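Long-range contacts in isoflavone reductase (Medicago sativa, PDB 2GAS), which reduces 2'-hydroxyisoflavones such as 2'-hydroxyformononetin to chiral isoflavanones with NADPH, a late step in making the alfalfa phytoalexin medicarpin: residues 5-10 against 79-84; 31-36 against 57-62; 148-153 against 196-201; 157-162 against 264-269; 213-218 against 277-282. All blocks are in the same frame, centred on the assembly; numbering follows the deposited sequence.

How the contacts relate
Contacts 1 and 2 belong to one parallel sheet, where strands 5-8 and 29-33 are neighbours; the contact centres lie 11 Å apart and Pro10 CB packs on Ala31 CB at 3.7 Å. Both carry residues assigned to NADP(+): Gly9 and Pro10 in contact 1, and, by similarity, Arg34 in contact 2. Contact 3 brings helix 191-202 against this sheet, Thr198 CG2 lying 4.1 Å from Ile81 CD1. It meets contact 5 through a probable hydrogen bond, His153 NE2 to Tyr277 OH, 2.8 Å. Contact 4 interleaves with contact 3 in sequence and lies across the chain's centre from contacts 1 and 2; its Leu265 side chain is about 9 Å from that of Lys133, the inferred proton acceptor.

Contact 1 of 5, residues 5-10 against 79-84; sequences ILILGP and IVICAA
Ile79 opens the pairing: its carbonyl O accepts from Leu6 N at 2.8 Å in an almost straight bond, while its CB lies beside CG1 of Ile5, the two side chains running the same way. Val80 turns to the other face, where its CG1, anti to the backbone N (chi1 179°), meets Leu8 CD1 at 3.9 Å. Ile81 engages both Leu6 and Leu8: its N bonds to Leu6 O and its O receives Leu8 N, while its side chain lies alongside that of Ile7. The bend of Ile7 at chi2 (-53°) swings CD1 across to Ile81 CB, 3.3 Å away, closer than two carbons normally pack; Ile81 CD1 also reaches Ile5 CG2 at 3.6 Å. These are adjacent parallel strands at the heart of a Rossmann-type sheet, with Ile18 of helix 15-25 packed on Ile7 and Ile81, and, from helix 92-102, Ile95 on Leu8 and Ile99 on Val80. Beyond Cys82, Ala83 N still bonds to Leu8 O (3.1 Å), but less straight, as the chains leave the sheet. Ala84 O and Gly9 O, the latter in the glycine-rich loop inferred to bind NADP(+), share one water that donates to both.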
# COMPACT_ATOMS: atom_id res chain seq x y z
N ILE A 5 -8.57 6.30 15.83
CA ILE A 5 -7.61 6.19 14.74
C ILE A 5 -7.42 7.47 13.93
O ILE A 5 -8.39 8.03 13.40
CB ILE A 5 -8.03 5.05 13.77
CG1 ILE A 5 -8.17 3.74 14.55
CG2 ILE A 5 -7.01 4.88 12.64
CD1 ILE A 5 -8.68 2.57 13.73
N LEU A 6 -6.18 7.93 13.83
CA LEU A 6 -5.83 9.13 13.08
C LEU A 6 -5.15 8.74 11.78
O LEU A 6 -4.16 8.00 11.78
CB LEU A 6 -4.88 10.01 13.89
CG LEU A 6 -4.29 11.22 13.16
CD1 LEU A 6 -5.41 12.18 12.74
CD2 LEU A 6 -3.29 11.93 14.06
N ILE A 7 -5.66 9.25 10.67
CA ILE A 7 -5.10 8.96 9.36
C ILE A 7 -4.39 10.18 8.78
O ILE A 7 -5.00 11.23 8.58
CB ILE A 7 -6.19 8.53 8.35
CG1 ILE A 7 -6.88 7.25 8.84
CG2 ILE A 7 -5.59 8.34 6.96
CD1 ILE A 7 -5.92 6.13 9.15
N LEU A 8 -3.10 10.03 8.51
CA LEU A 8 -2.31 11.09 7.89
C LEU A 8 -2.38 10.78 6.40
O LEU A 8 -2.36 9.60 6.01
CB LEU A 8 -0.86 11.03 8.40
CG LEU A 8 -0.72 10.95 9.93
CD1 LEU A 8 0.76 10.86 10.29
CD2 LEU A 8 -1.35 12.16 10.59
N GLY A 9 -2.48 11.82 5.57
CA GLY A 9 -2.62 11.63 4.13
C GLY A 9 -4.00 11.04 3.85
O GLY A 9 -4.15 10.20 2.96
N PRO A 10 -5.04 11.49 4.57
CA PRO A 10 -6.40 10.98 4.40
C PRO A 10 -7.07 11.12 3.04
O PRO A 10 -7.97 10.34 2.72
CB PRO A 10 -7.16 11.70 5.51
CG PRO A 10 -6.50 13.03 5.54
CD PRO A 10 -5.03 12.66 5.47
N ILE A 79 -4.21 5.37 17.75
CA ILE A 79 -3.49 4.77 16.63
C ILE A 79 -3.24 5.79 15.53
O ILE A 79 -4.12 6.56 15.16
CB ILE A 79 -4.29 3.58 16.06
CG1 ILE A 79 -4.51 2.54 17.17
CG2 ILE A 79 -3.54 2.95 14.87
CD1 ILE A 79 -5.40 1.39 16.77
N VAL A 80 -2.02 5.79 15.01
CA VAL A 80 -1.63 6.72 13.96
C VAL A 80 -1.24 5.94 12.71
O VAL A 80 -0.39 5.04 12.76
CB VAL A 80 -0.42 7.58 14.41
CG1 VAL A 80 -0.01 8.52 13.29
CG2 VAL A 80 -0.78 8.36 15.66
N ILE A 81 -1.88 6.27 11.59
CA ILE A 81 -1.62 5.60 10.33
C ILE A 81 -1.11 6.59 9.29
O ILE A 81 -1.81 7.54 8.95
CB ILE A 81 -2.89 4.93 9.77
CG1 ILE A 81 -3.42 3.91 10.79
CG2 ILE A 81 -2.59 4.26 8.43
CD1 ILE A 81 -4.72 3.24 10.39
N CYS A 82 0.11 6.37 8.80
CA CYS A 82 0.67 7.25 7.78
C CYS A 82 0.39 6.61 6.42
O CYS A 82 1.15 5.76 5.96
CB CYS A 82 2.17 7.43 7.99
SG CYS A 82 2.84 8.75 6.97
N ALA A 83 -0.71 7.03 5.80
CA ALA A 83 -1.10 6.48 4.51
C ALA A 83 -0.15 6.90 3.41
O ALA A 83 0.20 8.08 3.29
CB ALA A 83 -2.52 6.92 4.17
N ALA A 84 0.28 5.94 2.60
CA ALA A 84 1.20 6.21 1.50
C ALA A 84 0.58 7.18 0.50
O ALA A 84 -0.62 7.12 0.23
CB ALA A 84 1.58 4.91 0.81
O HOH W 1 -3.02 8.39 1.07

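Contact 2 of 5, residues 31-36 against 57-62; sequences ALVRKT and VILLEG
Ala31 and Val33 set their side chains against Leu59 on one face of two parallel strands, the strands of a beta-alpha-beta unit whose connecting helix, 42-54, lies over that same face through Ile49 and Gln53. Ala31 CB faces two branches of the partner segment, Val57 CG1 at 3.9 Å and Leu59 CD2 slightly farther off. Val33 comes obliquely to Leu59: with CG1 anti to the carbonyl carbon (chi1 -68°), CG2 falls between backbone N and carbonyl carbon and meets Leu59 CB at 3.9 Å. Lys35 doubles back, bent at chi2 and chi4, and passes at about a right angle to Leu59, bringing NZ to 3.6 Å from CD1. Its CB and CG rest against the carboxylate end of Glu61, yet NZ remains 6.0 Å from Glu61 OE1, too far for a salt bridge, though the opposite charges may attract weakly. Leu32 and Leu60 occupy the reverse face, where Leu8 packs on Leu32 and Leu6 on Leu60. Here Leu32 curls over the end of the partner strand, its CD1 3.8 Å from Gly62 CA. Backbone bonds run from Ala31 N to Ile58 O, Leu60 N to Ala31 O and Val33 N to Leu60 O. The last, Gly62 N to Val33 O at 3.2 Å, arrives from above the carbonyl plane, 51° out of it, just before Arg34, which probably binds NADP(+) as in relatives and whose CG lies 3.2 Å from Gly62 O.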
# COMPACT_ATOMS: atom_id res chain seq x y z
N ALA A 31 -8.91 12.64 10.89
CA ALA A 31 -8.09 12.87 9.71
C ALA A 31 -7.31 14.17 9.88
O ALA A 31 -7.89 15.19 10.23
CB ALA A 31 -8.96 12.94 8.46
N LEU A 32 -6.00 14.12 9.65
CA LEU A 32 -5.18 15.32 9.77
C LEU A 32 -5.25 16.09 8.46
O LEU A 32 -4.89 15.57 7.40
CB LEU A 32 -3.72 14.96 10.06
CG LEU A 32 -2.82 16.14 10.45
CD1 LEU A 32 -3.17 16.61 11.86
CD2 LEU A 32 -1.37 15.71 10.38
N VAL A 33 -5.74 17.32 8.54
CA VAL A 33 -5.88 18.15 7.35
C VAL A 33 -5.48 19.59 7.64
O VAL A 33 -5.69 20.10 8.74
CB VAL A 33 -7.34 18.16 6.83
CG1 VAL A 33 -7.71 16.78 6.29
CG2 VAL A 33 -8.28 18.55 7.95
N ARG A 34 -4.89 20.23 6.63
CA ARG A 34 -4.47 21.62 6.74
C ARG A 34 -5.61 22.51 6.28
O ARG A 34 -6.16 22.32 5.19
CB ARG A 34 -3.23 21.86 5.87
CG ARG A 34 -2.06 20.95 6.21
CD ARG A 34 -0.80 21.32 5.44
NE ARG A 34 -0.88 21.03 4.02
CZ ARG A 34 0.11 21.23 3.16
NH1 ARG A 34 -0.04 20.94 1.88
NH2 ARG A 34 1.26 21.73 3.59
N LYS A 35 -5.99 23.48 7.11
CA LYS A 35 -7.06 24.40 6.74
C LYS A 35 -6.47 25.60 6.04
O LYS A 35 -6.83 26.74 6.32
CB LYS A 35 -7.84 24.84 7.99
CG LYS A 35 -8.94 23.88 8.39
CD LYS A 35 -10.01 23.79 7.31
CE LYS A 35 -11.11 22.82 7.69
NZ LYS A 35 -10.58 21.45 7.86
N THR A 36 -5.55 25.32 5.12
CA THR A 36 -4.88 26.36 4.35
C THR A 36 -4.95 26.00 2.87
O THR A 36 -5.20 24.85 2.52
CB THR A 36 -3.41 26.52 4.78
OG1 THR A 36 -2.83 27.64 4.09
CG2 THR A 36 -2.62 25.27 4.46
N VAL A 57 -16.30 11.78 10.54
CA VAL A 57 -14.85 11.85 10.69
C VAL A 57 -14.54 13.19 11.33
O VAL A 57 -15.10 14.22 10.95
CB VAL A 57 -14.13 11.78 9.32
CG1 VAL A 57 -12.63 11.99 9.52
CG2 VAL A 57 -14.38 10.43 8.67
N ILE A 58 -13.65 13.17 12.32
CA ILE A 58 -13.24 14.38 13.03
C ILE A 58 -11.97 14.92 12.37
O ILE A 58 -10.97 14.21 12.25
CB ILE A 58 -12.93 14.09 14.52
CG1 ILE A 58 -14.23 13.74 15.27
CG2 ILE A 58 -12.28 15.29 15.17
CD1 ILE A 58 -14.87 12.45 14.84
N LEU A 59 -12.01 16.17 11.93
CA LEU A 59 -10.86 16.78 11.29
C LEU A 59 -9.98 17.48 12.31
O LEU A 59 -10.43 18.37 13.03
CB LEU A 59 -11.30 17.81 10.25
CG LEU A 59 -12.25 17.32 9.16
CD1 LEU A 59 -12.52 18.47 8.20
CD2 LEU A 59 -11.62 16.14 8.42
N LEU A 60 -8.71 17.08 12.36
CA LEU A 60 -7.76 17.70 13.27
C LEU A 60 -6.86 18.57 12.40
O LEU A 60 -6.31 18.11 11.40
CB LEU A 60 -6.93 16.63 14.00
CG LEU A 60 -7.71 15.73 14.96
CD1 LEU A 60 -6.75 14.78 15.66
CD2 LEU A 60 -8.46 16.57 15.98
N GLU A 61 -6.73 19.84 12.76
CA GLU A 61 -5.92 20.77 11.98
C GLU A 61 -4.43 20.62 12.27
O GLU A 61 -4.00 20.67 13.42
CB GLU A 61 -6.36 22.21 12.26
CG GLU A 61 -5.87 23.21 11.22
CD GLU A 61 -6.33 24.63 11.51
OE1 GLU A 61 -7.53 24.82 11.79
OE2 GLU A 61 -5.49 25.55 11.44
N GLY A 62 -3.65 20.45 11.21
CA GLY A 62 -2.22 20.30 11.40
C GLY A 62 -1.47 19.94 10.13
O GLY A 62 -2.07 19.57 9.12

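Contact 3 of 5, residues 148-153 against 196-201; sequences TYLCCH and TFTIRA
Leu150 pushes its branched end onto the turn of helix 191-202 that carries Thr198 and Ala201. The closest approach is CG to Thr198 OG1, 3.5 Å; the hydroxyl faces CG, with the two methyl carbons equally far from it at about 4.0 Å, and the leucine crosses the threonine side chain at a slant. The placement follows from a chi1 of -161°, which turns CG away from the leucine's backbone N and out to the helix. No hydrogen bond spans the two segments. Thr198 OG1 is instead satisfied by Val194 O, one turn earlier in its own helix, and meets the leucine through van der Waals contact. CD2 also lies 4.0 Å from Thr198 CA and 4.4 Å from Ala201 CB. Two residues before, Thr148 points to the same helix and brings CG2 to 4.5 Å from Ala201 CB, a loose contact; its OG1 is taken up by Thr207 O. The area buried is small, and the two axes stand 9.8 Å apart, as in a helix layered on a sheet, running nearly antiparallel at 159°. Strand 148-151 lies beside 210-213 and is also bonded through the backbone of Thr148 to Phe108 of strand 107-109. Helix 191-202 covers it while also packing on helix 15-25, with Thr198 and Ile199 on Ile18, and Phe109 of strand 107-109 touches Thr198 and Ala201.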
# COMPACT_ATOMS: atom_id res chain seq x y z
N THR A 148 3.09 -1.63 13.34
CA THR A 148 2.53 -2.65 12.46
C THR A 148 2.91 -2.21 11.05
O THR A 148 2.66 -1.06 10.67
CB THR A 148 1.00 -2.78 12.55
OG1 THR A 148 0.63 -3.23 13.86
CG2 THR A 148 0.50 -3.81 11.52
N TYR A 149 3.55 -3.10 10.31
CA TYR A 149 3.96 -2.81 8.93
C TYR A 149 2.95 -3.50 8.04
O TYR A 149 2.89 -4.73 8.01
CB TYR A 149 5.36 -3.36 8.67
CG TYR A 149 6.42 -2.86 9.62
CD1 TYR A 149 7.47 -3.69 10.01
CD2 TYR A 149 6.39 -1.55 10.11
CE1 TYR A 149 8.47 -3.23 10.88
CE2 TYR A 149 7.38 -1.08 10.97
CZ TYR A 149 8.41 -1.93 11.35
OH TYR A 149 9.39 -1.46 12.19
N LEU A 150 2.16 -2.72 7.32
CA LEU A 150 1.12 -3.28 6.45
C LEU A 150 1.70 -3.51 5.06
O LEU A 150 1.85 -2.58 4.27
CB LEU A 150 -0.08 -2.33 6.40
CG LEU A 150 -1.46 -2.83 5.95
CD1 LEU A 150 -1.40 -3.33 4.51
CD2 LEU A 150 -1.93 -3.94 6.87
N CYS A 151 2.02 -4.77 4.76
CA CYS A 151 2.61 -5.14 3.48
C CYS A 151 1.52 -5.75 2.60
O CYS A 151 1.27 -6.96 2.64
CB CYS A 151 3.75 -6.13 3.72
SG CYS A 151 4.97 -5.51 4.91
N CYS A 152 0.87 -4.90 1.81
CA CYS A 152 -0.23 -5.32 0.95
C CYS A 152 0.18 -5.69 -0.46
O CYS A 152 -0.66 -6.04 -1.29
CB CYS A 152 -1.29 -4.23 0.89
SG CYS A 152 -0.68 -2.66 0.23
N HIS A 153 1.47 -5.59 -0.75
CA HIS A 153 1.98 -5.92 -2.07
C HIS A 153 1.36 -5.13 -3.23
O HIS A 153 1.28 -3.91 -3.16
CB HIS A 153 1.89 -7.44 -2.27
CG HIS A 153 2.87 -8.18 -1.42
ND1 HIS A 153 4.23 -8.13 -1.64
CD2 HIS A 153 2.71 -8.88 -0.27
CE1 HIS A 153 4.86 -8.75 -0.66
NE2 HIS A 153 3.96 -9.22 0.18
N THR A 196 -9.73 -2.06 4.41
CA THR A 196 -10.36 -2.99 5.34
C THR A 196 -9.36 -3.78 6.18
O THR A 196 -9.50 -3.86 7.40
CB THR A 196 -11.29 -3.94 4.58
OG1 THR A 196 -12.27 -3.15 3.88
CG2 THR A 196 -11.99 -4.89 5.53
N PHE A 197 -8.35 -4.35 5.54
CA PHE A 197 -7.35 -5.12 6.26
C PHE A 197 -6.48 -4.27 7.18
O PHE A 197 -6.03 -4.73 8.23
CB PHE A 197 -6.46 -5.89 5.28
CG PHE A 197 -7.11 -7.12 4.72
CD1 PHE A 197 -7.51 -7.16 3.38
CD2 PHE A 197 -7.34 -8.23 5.52
CE1 PHE A 197 -8.13 -8.29 2.87
CE2 PHE A 197 -7.95 -9.37 5.01
CZ PHE A 197 -8.35 -9.40 3.69
N THR A 198 -6.24 -3.02 6.79
CA THR A 198 -5.43 -2.14 7.62
C THR A 198 -6.15 -1.87 8.94
O THR A 198 -5.53 -1.89 10.00
CB THR A 198 -5.15 -0.80 6.91
OG1 THR A 198 -4.41 -1.05 5.71
CG2 THR A 198 -4.35 0.13 7.81
N ILE A 199 -7.45 -1.64 8.87
CA ILE A 199 -8.22 -1.36 10.07
C ILE A 199 -8.39 -2.64 10.89
O ILE A 199 -8.38 -2.60 12.12
CB ILE A 199 -9.60 -0.73 9.72
CG1 ILE A 199 -9.39 0.71 9.21
CG2 ILE A 199 -10.49 -0.68 10.96
CD1 ILE A 199 -8.52 0.83 8.00
N ARG A 200 -8.53 -3.79 10.23
CA ARG A 200 -8.65 -5.05 10.96
C ARG A 200 -7.37 -5.23 11.77
O ARG A 200 -7.41 -5.61 12.94
CB ARG A 200 -8.80 -6.23 9.99
CG ARG A 200 -10.21 -6.48 9.52
CD ARG A 200 -11.09 -6.97 10.66
NE ARG A 200 -11.43 -8.39 10.55
CZ ARG A 200 -11.14 -9.29 11.47
NH1 ARG A 200 -10.51 -8.94 12.58
NH2 ARG A 200 -11.49 -10.56 11.29
N ALA A 201 -6.23 -4.92 11.15
CA ALA A 201 -4.94 -5.04 11.83
C ALA A 201 -4.84 -4.02 12.96
O ALA A 201 -4.34 -4.33 14.04
CB ALA A 201 -3.80 -4.82 10.81

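Contact 4 of 5, residues 157-162 against 264-269; sequences GYFLRN and ALYHSQ
Phe159 carries this contact, its ring reaching from the short, weakly bonded helix 156-160 to three side chains of helix 259-271, with Tyr266 and Gln269 giving the broadest reply. Phe159 CD2 stands at the edge of the tyrosine ring, 4.3 Å from Tyr266 CE2. The chi1 of Tyr266 (-65°) sends its ring back toward the short helix, where a water donates to Tyr158 O at 2.6 Å; its link to Tyr266 OH is too short to be more than doubtful. The contact joins helix 156-160, which follows strand 154-155, to helix 259-271 by side-chain packing beyond the Rossmann-type sheet. Ala154 of strand 154-155 touches both Phe159 and Gln269, while Tyr158 packs on Ala13 of the inferred NADP(+)-binding loop. Along the CD2-CE2 side of the phenylalanine runs Gln269, the two side chains sliding past each other in opposite directions. A chi1 of -164° places Gln269 CG near Phe159 CE2, and the bend at chi2 turns the amide, its plane 61° from the ring, to set OE1 3.8 Å from CD2. At the far end of the ring CZ meets Leu265 CD2 at 3.8 Å, these side chains crossing at about a right angle.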
# COMPACT_ATOMS: atom_id res chain seq x y z
N GLY A 157 -5.34 -1.30 -8.64
CA GLY A 157 -5.40 -0.07 -9.41
C GLY A 157 -4.07 0.40 -9.97
O GLY A 157 -4.04 1.26 -10.85
N TYR A 158 -2.97 -0.16 -9.46
CA TYR A 158 -1.65 0.23 -9.92
C TYR A 158 -0.94 -0.82 -10.76
O TYR A 158 -0.27 -0.48 -11.73
CB TYR A 158 -0.77 0.59 -8.72
CG TYR A 158 -1.15 1.90 -8.07
CD1 TYR A 158 -0.95 3.11 -8.74
CD2 TYR A 158 -1.75 1.94 -6.81
CE1 TYR A 158 -1.33 4.32 -8.17
CE2 TYR A 158 -2.13 3.15 -6.23
CZ TYR A 158 -1.92 4.33 -6.92
OH TYR A 158 -2.31 5.53 -6.36
N PHE A 159 -1.09 -2.09 -10.39
CA PHE A 159 -0.43 -3.18 -11.10
C PHE A 159 -1.32 -3.96 -12.05
O PHE A 159 -1.01 -4.12 -13.23
CB PHE A 159 0.19 -4.19 -10.13
CG PHE A 159 1.38 -3.68 -9.37
CD1 PHE A 159 1.23 -2.82 -8.29
CD2 PHE A 159 2.66 -4.10 -9.73
CE1 PHE A 159 2.34 -2.38 -7.57
CE2 PHE A 159 3.78 -3.67 -9.01
CZ PHE A 159 3.61 -2.80 -7.93
N LEU A 160 -2.42 -4.48 -11.52
CA LEU A 160 -3.33 -5.30 -12.30
C LEU A 160 -4.10 -4.56 -13.38
O LEU A 160 -4.39 -5.13 -14.44
CB LEU A 160 -4.32 -6.00 -11.36
CG LEU A 160 -5.09 -7.18 -11.95
CD1 LEU A 160 -4.11 -8.21 -12.50
CD2 LEU A 160 -5.98 -7.80 -10.88
N ARG A 161 -4.43 -3.29 -13.14
CA ARG A 161 -5.19 -2.53 -14.12
C ARG A 161 -4.61 -2.56 -15.53
O ARG A 161 -5.35 -2.60 -16.50
CB ARG A 161 -5.36 -1.08 -13.68
CG ARG A 161 -6.24 -0.32 -14.65
CD ARG A 161 -6.53 1.08 -14.19
NE ARG A 161 -7.35 1.77 -15.18
CZ ARG A 161 -7.88 2.97 -15.00
NH1 ARG A 161 -7.67 3.62 -13.86
NH2 ARG A 161 -8.61 3.52 -15.96
N ASN A 162 -3.29 -2.51 -15.64
CA ASN A 162 -2.71 -2.56 -16.98
C ASN A 162 -1.86 -3.80 -17.18
O ASN A 162 -1.00 -3.83 -18.06
CB ASN A 162 -1.91 -1.29 -17.28
CG ASN A 162 -0.73 -1.10 -16.35
OD1 ASN A 162 0.02 -0.13 -16.49
ND2 ASN A 162 -0.56 -2.00 -15.39
N ALA A 264 11.97 -1.40 -12.75
CA ALA A 264 12.63 -2.02 -11.60
C ALA A 264 11.56 -2.54 -10.63
O ALA A 264 11.73 -3.58 -10.02
CB ALA A 264 13.54 -1.01 -10.91
N LEU A 265 10.47 -1.79 -10.50
CA LEU A 265 9.38 -2.20 -9.62
C LEU A 265 8.79 -3.52 -10.15
O LEU A 265 8.60 -4.47 -9.38
CB LEU A 265 8.30 -1.12 -9.58
CG LEU A 265 7.11 -1.35 -8.64
CD1 LEU A 265 7.59 -1.55 -7.22
CD2 LEU A 265 6.18 -0.15 -8.73
N TYR A 266 8.52 -3.58 -11.45
CA TYR A 266 7.97 -4.78 -12.08
C TYR A 266 8.96 -5.94 -11.99
O TYR A 266 8.57 -7.09 -11.79
CB TYR A 266 7.65 -4.52 -13.55
CG TYR A 266 6.56 -3.51 -13.80
CD1 TYR A 266 6.52 -2.80 -15.00
CD2 TYR A 266 5.56 -3.27 -12.86
CE1 TYR A 266 5.52 -1.88 -15.26
CE2 TYR A 266 4.54 -2.34 -13.12
CZ TYR A 266 4.54 -1.65 -14.32
OH TYR A 266 3.57 -0.71 -14.59
N HIS A 267 10.25 -5.65 -12.17
CA HIS A 267 11.28 -6.68 -12.09
C HIS A 267 11.22 -7.38 -10.73
O HIS A 267 11.23 -8.61 -10.65
CB HIS A 267 12.66 -6.03 -12.29
CG HIS A 267 13.81 -6.90 -11.86
ND1 HIS A 267 14.29 -7.95 -12.62
CD2 HIS A 267 14.57 -6.87 -10.74
CE1 HIS A 267 15.30 -8.52 -11.98
NE2 HIS A 267 15.49 -7.89 -10.84
N SER A 268 11.14 -6.60 -9.67
CA SER A 268 11.08 -7.15 -8.32
C SER A 268 9.79 -7.95 -8.10
O SER A 268 9.81 -9.00 -7.47
CB SER A 268 11.17 -6.01 -7.30
OG SER A 268 10.99 -6.49 -5.98
N GLN A 269 8.68 -7.45 -8.64
CA GLN A 269 7.38 -8.10 -8.45
C GLN A 269 7.13 -9.28 -9.39
O GLN A 269 6.55 -10.29 -8.99
CB GLN A 269 6.27 -7.05 -8.62
CG GLN A 269 4.87 -7.43 -8.11
CD GLN A 269 3.94 -7.92 -9.21
OE1 GLN A 269 4.10 -7.58 -10.38
NE2 GLN A 269 2.93 -8.71 -8.82
O HOH W 2 1.40 -1.29 -13.62

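Contact 5 of 5, residues 213-218 against 277-282; sequences HIRLPK and YEIDPA
A polar and aromatic cluster joins two loops here: Tyr277, ahead of strand 284-286, meets His213 and Arg215 at the end of strand 210-213. The guanidinium of Arg215 lies flat on the tyrosine ring, planes 18° apart, with NH1 3.3 Å above its centre, a stacked cation-pi pair. The same group turns its end to the Tyr277 backbone, NH1 (3.1 Å) and NH2 (3.0 Å) both donating to the single carbonyl O, which lies in the guanidinium plane. This fixes the group's rotation over the ring; Glu286 adds a salt bridge to NH2. The two loops flank neighbouring parallel strands, 210-213 and 284-286, of the same three-stranded sheet. At the ring's hydroxyl end, His213 ND1 and Tyr277 OH share a 2.6 Å hydrogen bond, while the tyrosine edge faces the imidazole in an offset edge-to-face pair at 69°. Ile279 CG2 sits over one imidazole face in a CH-pi contact, 4.2 Å from the ring centroid, and also touches Arg215 NH2 at 3.6 Å.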
# COMPACT_ATOMS: atom_id res chain seq x y z
N HIS A 213 1.01 -9.34 6.37
CA HIS A 213 1.15 -9.60 4.94
C HIS A 213 -0.16 -9.97 4.27
O HIS A 213 -0.88 -10.85 4.74
CB HIS A 213 2.15 -10.74 4.74
CG HIS A 213 3.43 -10.53 5.48
ND1 HIS A 213 4.52 -9.91 4.92
CD2 HIS A 213 3.76 -10.80 6.76
CE1 HIS A 213 5.47 -9.80 5.83
NE2 HIS A 213 5.04 -10.33 6.96
N ILE A 214 -0.45 -9.30 3.16
CA ILE A 214 -1.66 -9.59 2.41
C ILE A 214 -1.33 -10.40 1.16
O ILE A 214 -0.80 -9.87 0.19
CB ILE A 214 -2.39 -8.29 1.97
CG1 ILE A 214 -2.53 -7.32 3.15
CG2 ILE A 214 -3.75 -8.63 1.37
CD1 ILE A 214 -3.46 -7.78 4.22
N ARG A 215 -1.59 -11.70 1.22
CA ARG A 215 -1.39 -12.59 0.08
C ARG A 215 -2.68 -13.40 0.06
O ARG A 215 -2.77 -14.45 0.69
CB ARG A 215 -0.19 -13.54 0.30
CG ARG A 215 1.17 -12.97 -0.10
CD ARG A 215 1.97 -12.50 1.10
NE ARG A 215 2.26 -13.56 2.07
CZ ARG A 215 3.33 -14.35 2.05
NH1 ARG A 215 4.25 -14.23 1.10
NH2 ARG A 215 3.51 -15.24 3.02
N LEU A 216 -3.69 -12.89 -0.64
CA LEU A 216 -5.00 -13.54 -0.70
C LEU A 216 -5.01 -14.69 -1.72
O LEU A 216 -4.68 -14.51 -2.89
CB LEU A 216 -6.06 -12.49 -1.04
CG LEU A 216 -5.99 -11.25 -0.12
CD1 LEU A 216 -6.84 -10.13 -0.70
CD2 LEU A 216 -6.46 -11.61 1.28
N PRO A 217 -5.40 -15.89 -1.28
CA PRO A 217 -5.45 -17.10 -2.11
C PRO A 217 -5.88 -16.96 -3.57
O PRO A 217 -5.13 -17.34 -4.47
CB PRO A 217 -6.36 -18.02 -1.31
CG PRO A 217 -5.97 -17.69 0.09
CD PRO A 217 -5.94 -16.17 0.07
N LYS A 218 -7.07 -16.43 -3.81
CA LYS A 218 -7.55 -16.30 -5.18
C LYS A 218 -6.89 -15.18 -5.97
O LYS A 218 -7.10 -15.06 -7.18
CB LYS A 218 -9.07 -16.11 -5.19
CG LYS A 218 -9.84 -17.37 -4.81
CD LYS A 218 -11.34 -17.15 -4.82
CE LYS A 218 -11.78 -16.20 -3.72
NZ LYS A 218 -13.26 -16.02 -3.68
N TYR A 277 7.43 -15.70 -0.14
CA TYR A 277 8.26 -15.94 1.04
C TYR A 277 7.43 -16.56 2.16
O TYR A 277 6.22 -16.37 2.23
CB TYR A 277 8.89 -14.63 1.55
CG TYR A 277 7.89 -13.52 1.80
CD1 TYR A 277 7.60 -12.58 0.81
CD2 TYR A 277 7.22 -13.40 3.03
CE1 TYR A 277 6.68 -11.56 1.02
CE2 TYR A 277 6.29 -12.39 3.25
CZ TYR A 277 6.03 -11.47 2.24
OH TYR A 277 5.11 -10.46 2.43
N GLU A 278 8.10 -17.31 3.04
CA GLU A 278 7.42 -17.91 4.17
C GLU A 278 7.59 -16.93 5.32
O GLU A 278 8.62 -16.26 5.42
CB GLU A 278 8.05 -19.26 4.53
CG GLU A 278 7.78 -20.34 3.49
CD GLU A 278 8.44 -21.67 3.84
OE1 GLU A 278 8.19 -22.66 3.11
OE2 GLU A 278 9.20 -21.72 4.83
N ILE A 279 6.60 -16.81 6.19
CA ILE A 279 6.72 -15.86 7.28
C ILE A 279 7.20 -16.49 8.57
O ILE A 279 7.16 -17.71 8.76
CB ILE A 279 5.39 -15.11 7.55
CG1 ILE A 279 4.35 -16.05 8.17
CG2 ILE A 279 4.88 -14.49 6.26
CD1 ILE A 279 3.91 -17.16 7.29
N ASP A 280 7.67 -15.62 9.46
CA ASP A 280 8.18 -16.00 10.77
C ASP A 280 7.10 -15.59 11.76
O ASP A 280 6.80 -14.41 11.90
CB ASP A 280 9.48 -15.24 11.02
CG ASP A 280 10.06 -15.50 12.40
OD1 ASP A 280 11.20 -15.07 12.64
OD2 ASP A 280 9.37 -16.12 13.24
N PRO A 281 6.49 -16.57 12.46
CA PRO A 281 5.44 -16.28 13.44
C PRO A 281 5.80 -15.27 14.53
O PRO A 281 4.93 -14.62 15.09
CB PRO A 281 5.09 -17.66 14.00
CG PRO A 281 6.36 -18.44 13.81
CD PRO A 281 6.81 -18.01 12.44
N ALA A 282 7.09 -15.13 14.81
CA ALA A 282 7.53 -14.20 15.83
C ALA A 282 7.49 -12.75 15.34
O ALA A 282 7.46 -11.82 16.15
CB ALA A 282 8.94 -14.55 16.29